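Local coordinates for pyridoxamine 5-phosphate-dependent dehydrase (Escherichia coli, PDB 2R0T), which removes the C3'-hydroxyl of GDP-4-keto-6-deoxy-D-mannose by a combined transamination and deoxygenation on pyridoxal phosphate, a step toward the O-antigen sugar L-colitose, at residues Glu34-Tyr39 / Pro253-Gly258. The protein carries 1 engineered substitution. Sequence-based numbering, arbitrary orientation.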
# COMPACT_ATOMS: atom_id res chain seq x y z
N GLU A 34 -18.33 -4.08 -5.57
CA GLU A 34 -19.03 -5.31 -5.92
C GLU A 34 -18.13 -6.42 -6.39
O GLU A 34 -18.09 -7.53 -5.85
CB GLU A 34 -20.00 -5.00 -7.05
CG GLU A 34 -21.36 -4.52 -6.55
CD GLU A 34 -21.58 -4.85 -5.06
OE1 GLU A 34 -21.41 -6.04 -4.65
OE2 GLU A 34 -21.92 -3.91 -4.30
N TYR A 35 -17.44 -6.08 -7.48
CA TYR A 35 -16.51 -7.00 -8.07
C TYR A 35 -15.51 -7.45 -7.02
O TYR A 35 -15.33 -8.66 -6.80
CB TYR A 35 -15.85 -6.31 -9.26
CG TYR A 35 -16.85 -5.99 -10.38
CD1 TYR A 35 -17.49 -7.01 -11.08
CD2 TYR A 35 -17.11 -4.69 -10.80
CE1 TYR A 35 -18.38 -6.74 -12.14
CE2 TYR A 35 -18.00 -4.41 -11.86
CZ TYR A 35 -18.64 -5.44 -12.53
OH TYR A 35 -19.51 -5.21 -13.59
N VAL A 36 -14.86 -6.51 -6.33
CA VAL A 36 -13.86 -6.94 -5.37
C VAL A 36 -14.51 -7.95 -4.43
O VAL A 36 -14.02 -9.06 -4.26
CB VAL A 36 -13.29 -5.77 -4.57
CG1 VAL A 36 -12.75 -6.26 -3.23
CG2 VAL A 36 -12.18 -5.06 -5.36
N LYS A 37 -15.67 -7.60 -3.88
CA LYS A 37 -16.41 -8.51 -2.97
C LYS A 37 -16.80 -9.83 -3.61
O LYS A 37 -16.60 -10.92 -3.03
CB LYS A 37 -17.67 -7.80 -2.46
CG LYS A 37 -18.33 -8.44 -1.23
CD LYS A 37 -17.59 -9.68 -0.75
CE LYS A 37 -18.00 -10.10 0.66
NZ LYS A 37 -16.78 -10.44 1.46
N GLN A 38 -17.30 -9.76 -4.83
CA GLN A 38 -17.59 -11.00 -5.49
C GLN A 38 -16.29 -11.77 -5.63
O GLN A 38 -16.20 -12.98 -5.38
CB GLN A 38 -18.08 -10.71 -6.90
CG GLN A 38 -19.29 -9.81 -6.85
CD GLN A 38 -20.05 -9.79 -8.17
OE1 GLN A 38 -19.98 -10.75 -8.96
NE2 GLN A 38 -20.78 -8.69 -8.43
N TYR A 39 -15.26 -11.08 -6.08
CA TYR A 39 -13.98 -11.75 -6.27
C TYR A 39 -13.47 -12.49 -4.99
O TYR A 39 -12.94 -13.62 -5.02
CB TYR A 39 -12.97 -10.75 -6.86
CG TYR A 39 -11.57 -11.33 -6.96
CD1 TYR A 39 -11.23 -12.22 -7.97
CD2 TYR A 39 -10.63 -11.05 -5.98
CE1 TYR A 39 -9.99 -12.80 -7.99
CE2 TYR A 39 -9.40 -11.58 -6.02
CZ TYR A 39 -9.05 -12.42 -7.05
OH TYR A 39 -7.77 -12.91 -7.07
N PRO A 253 -7.78 -2.58 -3.11
CA PRO A 253 -7.59 -2.90 -4.54
C PRO A 253 -8.64 -2.11 -5.34
O PRO A 253 -9.69 -1.71 -4.80
CB PRO A 253 -7.92 -4.39 -4.66
CG PRO A 253 -8.58 -4.81 -3.30
CD PRO A 253 -8.62 -3.59 -2.40
N LEU A 254 -8.33 -1.86 -6.61
CA LEU A 254 -9.29 -1.17 -7.47
C LEU A 254 -10.36 -2.14 -8.00
O LEU A 254 -10.11 -3.34 -8.21
CB LEU A 254 -8.53 -0.54 -8.62
CG LEU A 254 -7.61 0.60 -8.20
CD1 LEU A 254 -6.91 0.98 -9.46
CD2 LEU A 254 -8.47 1.76 -7.65
N GLU A 255 -11.56 -1.63 -8.19
CA GLU A 255 -12.67 -2.46 -8.65
C GLU A 255 -12.27 -3.36 -9.86
O GLU A 255 -12.45 -4.58 -9.85
CB GLU A 255 -13.86 -1.51 -8.88
CG GLU A 255 -15.26 -2.05 -8.85
CD GLU A 255 -15.52 -3.08 -7.77
OE1 GLU A 255 -14.63 -3.29 -6.93
OE2 GLU A 255 -16.61 -3.70 -7.79
N MET A 256 -11.64 -2.72 -10.84
CA MET A 256 -11.11 -3.29 -12.07
C MET A 256 -10.25 -4.52 -11.87
O MET A 256 -10.20 -5.37 -12.77
CB MET A 256 -10.19 -2.25 -12.72
CG MET A 256 -10.40 -2.07 -14.17
SD MET A 256 -9.80 -0.37 -14.55
CE MET A 256 -11.29 0.44 -14.75
N SER A 257 -9.44 -4.52 -10.82
CA SER A 257 -8.62 -5.71 -10.55
C SER A 257 -9.53 -6.83 -10.01
O SER A 257 -9.24 -8.02 -10.20
CB SER A 257 -7.51 -5.40 -9.53
OG SER A 257 -6.70 -4.33 -9.98
N GLY A 258 -10.59 -6.47 -9.32
CA GLY A 258 -11.52 -7.46 -8.78
C GLY A 258 -12.24 -8.15 -9.93
O GLY A 258 -12.25 -9.37 -10.06
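E255, in the first turn of helix 255-286, lays its carboxylate against the N-terminus of helix 34-47 and meets the amides of Y35 and V36 there. Y35 N donates to OE2 of E255 through a bent bond (131°), unusually short as modelled at 2.5 Å, whereas V36 N reaches OE1 of E255 at 3.3 Å more directly (158°). Each amide meets the syn side of its oxygen, tilted out of the carboxylate plane, and G33 N gives OE1 a further hydrogen bond. The acid folds back to this position because its chain bends at the second torsion.

Nonpolar contacts flank the polar grip. CG of E255 lies in plane at the edge of the Y35 ring, 3.8 Å from CD2 of Y35, with ring and carboxylate planes 44° apart. CG2 of V36 packs 4.2 Å from CG of P253; the same methyl lies against OE1 of E255.

G258 has no side chain to hold the backbones apart: its CA is 4.2 Å from V36 CA, and Y39 CB rests 3.6 Å from G258 O.

In this DegT/DnrJ/EryC1-family enzyme, M54 of strand 51-55 touches V36, Y39 and P253, away from the cofactor pocket. Three backbone amides thus share one buried carboxylate from another helix, whose anionic form the helix dipole would probably favour.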